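Local coordinates for protein glutathione S-transferase 1 (PDB 4Q5F) that conjugates reduced glutathione to a wide range of hydrophobic electrophiles, and can also act as a glutathione peroxidase, at residues B[16-21]-B[41-46]; B[88-93]-B[165-170]. All blocks are in the same frame, centred on the assembly; numbering follows the deposited sequence.

Interaction 1: residues B[16-21]-B[41-46]; sequences YKLTYF and FEDNRL. With GSH (glutathione), chain E.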
loop_
_atom_site.group_PDB
_atom_site.type_symbol
_atom_site.label_atom_id
_atom_site.label_comp_id
_atom_site.label_asym_id
_atom_site.label_seq_id
_atom_site.Cartn_x
_atom_site.Cartn_y
_atom_site.Cartn_z
ATOM N N TYR B 16 -11.796 5.018 20.443
ATOM C CA TYR B 16 -11.732 4.659 19.028
ATOM C C TYR B 16 -13.104 4.651 18.361
ATOM O O TYR B 16 -14.052 4.056 18.876
ATOM C CB TYR B 16 -11.107 3.271 18.874
ATOM C CG TYR B 16 -9.654 3.198 19.280
ATOM C CD1 TYR B 16 -8.661 3.753 18.485
ATOM C CD2 TYR B 16 -9.272 2.562 20.454
ATOM C CE1 TYR B 16 -7.330 3.686 18.850
ATOM C CE2 TYR B 16 -7.944 2.488 20.827
ATOM C CZ TYR B 16 -6.978 3.050 20.022
ATOM O OH TYR B 16 -5.654 2.978 20.392
ATOM N N LYS B 17 -13.195 5.308 17.207
ATOM C CA LYS B 17 -14.387 5.240 16.367
ATOM C C LYS B 17 -14.002 4.906 14.926
ATOM O O LYS B 17 -13.242 5.636 14.288
ATOM C CB LYS B 17 -15.161 6.559 16.413
ATOM C CG LYS B 17 -16.381 6.592 15.504
ATOM C CD LYS B 17 -17.238 7.815 15.781
ATOM C CE LYS B 17 -18.048 8.237 14.567
ATOM N NZ LYS B 17 -17.703 9.621 14.138
ATOM N N LEU B 18 -14.532 3.792 14.429
ATOM C CA LEU B 18 -14.303 3.362 13.056
ATOM C C LEU B 18 -15.539 3.652 12.218
ATOM O O LEU B 18 -16.634 3.196 12.543
ATOM C CB LEU B 18 -13.993 1.864 13.016
ATOM C CG LEU B 18 -13.754 1.256 11.629
ATOM C CD1 LEU B 18 -12.414 1.702 11.066
ATOM C CD2 LEU B 18 -13.841 -0.260 11.688
ATOM N N THR B 19 -15.353 4.409 11.140
ATOM C CA THR B 19 -16.449 4.764 10.242
ATOM C C THR B 19 -16.294 4.059 8.899
ATOM O O THR B 19 -15.342 4.308 8.162
ATOM C CB THR B 19 -16.516 6.287 10.016
ATOM O OG1 THR B 19 -16.695 6.951 11.272
ATOM C CG2 THR B 19 -17.670 6.655 9.091
ATOM N N TYR B 20 -17.240 3.178 8.595
ATOM C CA TYR B 20 -17.247 2.445 7.335
ATOM C C TYR B 20 -18.686 2.088 6.985
ATOM O O TYR B 20 -19.597 2.321 7.778
ATOM C CB TYR B 20 -16.389 1.179 7.442
ATOM C CG TYR B 20 -16.088 0.532 6.107
ATOM C CD1 TYR B 20 -15.297 1.174 5.165
ATOM C CD2 TYR B 20 -16.599 -0.721 5.789
ATOM C CE1 TYR B 20 -15.023 0.589 3.943
ATOM C CE2 TYR B 20 -16.328 -1.313 4.570
ATOM C CZ TYR B 20 -15.540 -0.653 3.652
ATOM O OH TYR B 20 -15.267 -1.237 2.438
ATOM N N PHE B 21 -18.896 1.538 5.794
ATOM C CA PHE B 21 -20.228 1.122 5.375
ATOM C C PHE B 21 -20.618 -0.190 6.051
ATOM O O PHE B 21 -19.814 -0.791 6.766
ATOM C CB PHE B 21 -20.284 0.990 3.853
ATOM C CG PHE B 21 -19.855 2.235 3.127
ATOM C CD1 PHE B 21 -20.628 3.381 3.177
ATOM C CD2 PHE B 21 -18.675 2.260 2.398
ATOM C CE1 PHE B 21 -20.238 4.526 2.514
ATOM C CE2 PHE B 21 -18.281 3.404 1.733
ATOM C CZ PHE B 21 -19.062 4.539 1.791
ATOM N N PHE B 41 -14.379 -0.282 20.755
ATOM C CA PHE B 41 -14.401 0.837 19.821
ATOM C C PHE B 41 -15.814 1.016 19.292
ATOM O O PHE B 41 -16.615 0.084 19.334
ATOM C CB PHE B 41 -13.465 0.554 18.647
ATOM C CG PHE B 41 -13.965 -0.524 17.730
ATOM C CD1 PHE B 41 -13.855 -1.858 18.085
ATOM C CD2 PHE B 41 -14.564 -0.203 16.525
ATOM C CE1 PHE B 41 -14.321 -2.855 17.247
ATOM C CE2 PHE B 41 -15.031 -1.195 15.682
ATOM C CZ PHE B 41 -14.910 -2.522 16.045
ATOM N N GLU B 42 -16.122 2.209 18.793
ATOM C CA GLU B 42 -17.406 2.437 18.144
ATOM C C GLU B 42 -17.359 1.952 16.703
ATOM O O GLU B 42 -16.670 2.534 15.862
ATOM C CB GLU B 42 -17.800 3.915 18.182
ATOM C CG GLU B 42 -19.028 4.229 17.326
ATOM C CD GLU B 42 -19.569 5.629 17.546
ATOM O OE1 GLU B 42 -19.239 6.247 18.580
ATOM O OE2 GLU B 42 -20.329 6.112 16.679
ATOM N N ASP B 43 -18.092 0.881 16.430
ATOM C CA ASP B 43 -18.196 0.348 15.082
ATOM C C ASP B 43 -19.275 1.114 14.326
ATOM O O ASP B 43 -20.374 0.604 14.097
ATOM C CB ASP B 43 -18.521 -1.147 15.131
ATOM C CG ASP B 43 -18.415 -1.817 13.771
ATOM O OD1 ASP B 43 -17.990 -1.152 12.802
ATOM O OD2 ASP B 43 -18.743 -3.018 13.675
ATOM N N ASN B 44 -18.956 2.348 13.944
ATOM C CA ASN B 44 -19.921 3.209 13.271
ATOM C C ASN B 44 -20.157 2.772 11.834
ATOM O O ASN B 44 -19.443 3.187 10.921
ATOM C CB ASN B 44 -19.463 4.667 13.286
ATOM C CG ASN B 44 -20.470 5.596 12.632
ATOM O OD1 ASN B 44 -21.666 5.306 12.599
ATOM N ND2 ASN B 44 -19.991 6.715 12.100
ATOM N N ARG B 45 -21.163 1.931 11.640
ATOM C CA ARG B 45 -21.531 1.485 10.309
ATOM C C ARG B 45 -22.514 2.480 9.696
ATOM O O ARG B 45 -23.590 2.729 10.240
ATOM C CB ARG B 45 -22.095 0.067 10.371
ATOM C CG ARG B 45 -21.050 -0.941 10.853
ATOM C CD ARG B 45 -21.654 -2.282 11.215
ATOM N NE ARG B 45 -21.230 -3.341 10.298
ATOM C CZ ARG B 45 -20.365 -4.312 10.588
ATOM N NH1 ARG B 45 -19.804 -4.402 11.788
ATOM N NH2 ARG B 45 -20.063 -5.214 9.665
ATOM N N LEU B 46 -22.118 3.050 8.562
ATOM C CA LEU B 46 -22.772 4.224 7.998
ATOM C C LEU B 46 -23.831 3.843 6.968
ATOM O O LEU B 46 -23.596 2.999 6.102
ATOM C CB LEU B 46 -21.717 5.119 7.343
ATOM C CG LEU B 46 -22.072 6.579 7.062
ATOM C CD1 LEU B 46 -21.940 7.417 8.326
ATOM C CD2 LEU B 46 -21.189 7.130 5.955
HETATM N N1 GSH E . -7.205 3.226 -0.769
HETATM C CA1 GSH E . -8.351 3.365 0.056
HETATM C C1 GSH E . -8.158 2.565 1.325
HETATM O O11 GSH E . -8.716 2.925 2.394
HETATM O O12 GSH E . -7.439 1.533 1.316
HETATM C CB1 GSH E . -9.576 2.860 -0.688
HETATM C CG1 GSH E . -10.846 3.216 0.096
HETATM C CD1 GSH E . -12.108 2.996 -0.749
HETATM O OE1 GSH E . -12.008 2.745 -1.931
HETATM N N2 GSH E . -13.406 3.091 -0.124
HETATM C CA2 GSH E . -14.620 2.902 -0.861
HETATM C C2 GSH E . -15.472 4.157 -0.746
HETATM O O2 GSH E . -15.286 4.936 0.174
HETATM C CB2 GSH E . -15.405 1.755 -0.287
HETATM S SG2 GSH E . -14.448 0.274 -0.356
HETATM N N3 GSH E . -16.514 4.409 -1.718
HETATM C CA3 GSH E . -17.334 5.589 -1.625
HETATM C C3 GSH E . -16.743 6.702 -2.490
HETATM O O31 GSH E . -15.587 6.580 -2.966
HETATM O O32 GSH E . -17.420 7.737 -2.722
#
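Residues 16-21 and 41-46 run parallel, their strand axes 4.5 Å apart and 29° askew, joined by a ladder of backbone bonds. Glu-42 N donates to Tyr-16 O, Leu-18 N to Glu-42 O, Tyr-20 N to Asn-44 O and Leu-46 N to Tyr-20 O, the last at 2.7 Å. The middle rung, Asn-44 N to Leu-18 O, is weak and bent, 123° at the hydrogen, beside an inverse gamma turn centred on Asp-43. On one face Lys-17 lies alongside Glu-42, CD 3.6 Å from OE2, while its ammonium pairs with Glu-67; Asn-44 ND2 gives a weak bond to Thr-19 OG1. The other face bears Leu-18, whose CB meets the Phe-41 ring obliquely at CD2 (4.1 Å), and carries Asp-43, salt-bridged to Arg-45 and to Arg-31 of helix 27-37. With CG anti to the backbone N (chi1 -167°), Tyr-20 reaches from this face to glutathione, its OH 3.3 Å from SG2 and hydrogen-bonded to Leu-26 N. This is the first beta-alpha-beta unit of the thioredoxin-like domain: backbone bonds fix the strand, and its end brings Tyr-20 to the thiol and the Phe-21 ring edge to the cysteinyl carbonyl of glutathione.

Interaction 2: residues B[88-93]-B[165-170]; sequences GLAGKT and VTWADL
Leu-89 O meets the first turn of helix 167-182, accepting a hydrogen bond from Trp-167 N (2.8 Å, 144° at the hydrogen). The donor lies in the carbonyl plane, and Leu-89 O also comes within 3.2 Å of Trp-167 CD1, so it sits in the angle between the backbone N-H and the near end of the indole. With its CG between the backbone N and the carbonyl carbon (chi1 62°), the Trp-167 side chain is turned to the linker, where Ala-90 CA approaches the ring edge at CD1 (3.9 Å). Beside the bond, the Leu-89 and Val-165 side chains cross obliquely, CD2 of Leu-89 3.7 Å from CG1 of Val-165, and Thr-166 turns its CB and CG2 to the Leu-89 carbonyl.

Behind this shell the helix start is held by its own residues. Thr-166 is the N-cap, and its backbone N donates to Asp-169 OD2 (2.8 Å) through the anti lone pair, one half of a capping box; Asp-169 OD1 is fixed by Tyr-196. Val-165 CG2 packs against Leu-170 CD2 (3.8 Å), pairing the residue before the N-cap (N') with the fourth after the N-cap (N4), as in a hydrophobic staple. Outward, Phe-104 meets the indole edge-to-face, and Gln-36 of helix 27-37 touches Leu-89, Val-165 and Leu-170.

The sequence Thr-Trp-Ala-Asp matches the N-capping box familiar in glutathione transferases. Here the interdomain linker supplies an acceptor for a first-turn amide that has no partner within its helix, and the carbonyl is probably also favoured electrostatically by the helix N-terminus.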
loop_
_atom_site.group_PDB
_atom_site.type_symbol
_atom_site.label_atom_id
_atom_site.label_comp_id
_atom_site.label_asym_id
_atom_site.label_seq_id
_atom_site.Cartn_x
_atom_site.Cartn_y
_atom_site.Cartn_z
ATOM N N GLY B 88 0.314 -4.360 19.711
ATOM C CA GLY B 88 1.358 -5.369 19.703
ATOM C C GLY B 88 1.061 -6.528 18.767
ATOM O O GLY B 88 1.397 -7.675 19.063
ATOM N N LEU B 89 0.425 -6.224 17.638
ATOM C CA LEU B 89 0.116 -7.221 16.615
ATOM C C LEU B 89 0.806 -6.857 15.306
ATOM O O LEU B 89 0.274 -7.102 14.223
ATOM C CB LEU B 89 -1.398 -7.301 16.394
ATOM C CG LEU B 89 -2.229 -7.862 17.547
ATOM C CD1 LEU B 89 -3.706 -7.598 17.311
ATOM C CD2 LEU B 89 -1.972 -9.352 17.702
ATOM N N ALA B 90 1.996 -6.274 15.415
ATOM C CA ALA B 90 2.701 -5.737 14.254
ATOM C C ALA B 90 4.050 -6.414 14.013
ATOM O O ALA B 90 4.658 -6.219 12.964
ATOM C CB ALA B 90 2.886 -4.234 14.412
ATOM N N GLY B 91 4.504 -7.212 14.975
ATOM C CA GLY B 91 5.812 -7.844 14.902
ATOM C C GLY B 91 6.664 -7.458 16.095
ATOM O O GLY B 91 6.485 -6.382 16.665
ATOM N N LYS B 92 7.599 -8.330 16.462
ATOM C CA LYS B 92 8.393 -8.143 17.675
ATOM C C LYS B 92 9.691 -7.363 17.448
ATOM O O LYS B 92 10.357 -6.985 18.409
ATOM C CB LYS B 92 8.706 -9.501 18.312
ATOM C CG LYS B 92 7.595 -10.045 19.206
ATOM C CD LYS B 92 7.519 -9.292 20.528
ATOM C CE LYS B 92 6.666 -10.035 21.548
ATOM N NZ LYS B 92 6.750 -9.424 22.906
ATOM N N THR B 93 10.048 -7.126 16.187
ATOM C CA THR B 93 11.234 -6.331 15.859
ATOM C C THR B 93 10.967 -5.395 14.681
ATOM O O THR B 93 9.989 -5.573 13.956
ATOM C CB THR B 93 12.445 -7.222 15.510
ATOM O OG1 THR B 93 12.125 -8.059 14.390
ATOM C CG2 THR B 93 12.843 -8.085 16.697
ATOM N N VAL B 165 0.110 -14.245 15.921
ATOM C CA VAL B 165 -0.692 -13.564 14.911
ATOM C C VAL B 165 -0.335 -12.080 14.790
ATOM O O VAL B 165 0.009 -11.433 15.780
ATOM C CB VAL B 165 -2.207 -13.718 15.221
ATOM C CG1 VAL B 165 -2.645 -12.775 16.345
ATOM C CG2 VAL B 165 -3.041 -13.492 13.972
ATOM N N THR B 166 -0.412 -11.557 13.568
ATOM C CA THR B 166 -0.222 -10.131 13.310
ATOM C C THR B 166 -1.434 -9.581 12.560
ATOM O O THR B 166 -2.314 -10.338 12.152
ATOM C CB THR B 166 1.050 -9.861 12.481
ATOM O OG1 THR B 166 0.918 -10.452 11.181
ATOM C CG2 THR B 166 2.281 -10.428 13.178
ATOM N N TRP B 167 -1.479 -8.266 12.375
ATOM C CA TRP B 167 -2.627 -7.637 11.730
ATOM C C TRP B 167 -2.743 -8.045 10.265
ATOM O O TRP B 167 -3.844 -8.106 9.720
ATOM C CB TRP B 167 -2.561 -6.111 11.851
ATOM C CG TRP B 167 -1.372 -5.479 11.184
ATOM C CD1 TRP B 167 -0.187 -5.139 11.771
ATOM C CD2 TRP B 167 -1.258 -5.095 9.807
ATOM N NE1 TRP B 167 0.656 -4.572 10.847
ATOM C CE2 TRP B 167 0.021 -4.533 9.633
ATOM C CE3 TRP B 167 -2.116 -5.175 8.706
ATOM C CZ2 TRP B 167 0.466 -4.055 8.402
ATOM C CZ3 TRP B 167 -1.671 -4.698 7.486
ATOM C CH2 TRP B 167 -0.393 -4.145 7.343
ATOM N N ALA B 168 -1.610 -8.328 9.631
ATOM C CA ALA B 168 -1.613 -8.776 8.243
ATOM C C ALA B 168 -2.305 -10.127 8.134
ATOM O O ALA B 168 -3.042 -10.381 7.182
ATOM C CB ALA B 168 -0.193 -8.861 7.707
ATOM N N ASP B 169 -2.069 -10.990 9.118
ATOM C CA ASP B 169 -2.704 -12.303 9.147
ATOM C C ASP B 169 -4.221 -12.175 9.212
ATOM O O ASP B 169 -4.944 -12.864 8.493
ATOM C CB ASP B 169 -2.207 -13.111 10.347
ATOM C CG ASP B 169 -0.721 -13.414 10.276
ATOM O OD1 ASP B 169 -0.258 -13.890 9.216
ATOM O OD2 ASP B 169 -0.016 -13.175 11.280
ATOM N N LEU B 170 -4.697 -11.286 10.079
ATOM C CA LEU B 170 -6.129 -11.109 10.293
ATOM C C LEU B 170 -6.846 -10.623 9.034
ATOM O O LEU B 170 -7.909 -11.133 8.677
ATOM C CB LEU B 170 -6.371 -10.121 11.436
ATOM C CG LEU B 170 -5.778 -10.502 12.796
ATOM C CD1 LEU B 170 -5.973 -9.374 13.797
ATOM C CD2 LEU B 170 -6.395 -11.791 13.316
#

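Overall arrangement
Interaction 1 lies within the thioredoxin-like domain, at the edge of its sheet, and is partly buried; interaction 2 is buried and ties the linker between helices 76-86 and 94-114 to the helical domain. Their centres are 22 Å apart and they do not touch, but helix 27-37 serves both: Ala-30 meets Leu-18 and Arg-31 meets both strands, while Ile-33 meets Trp-167 and Gln-36 touches both 88-93 and 165-170. The chemistry differs accordingly. The strand pair relies on repeated backbone bonds with charged side chains at its margins and opens onto glutathione, whereas the linker contact depends on one backbone bond set among apolar groups, with the Trp-167 side chain about 10 Å from a bound glutathione.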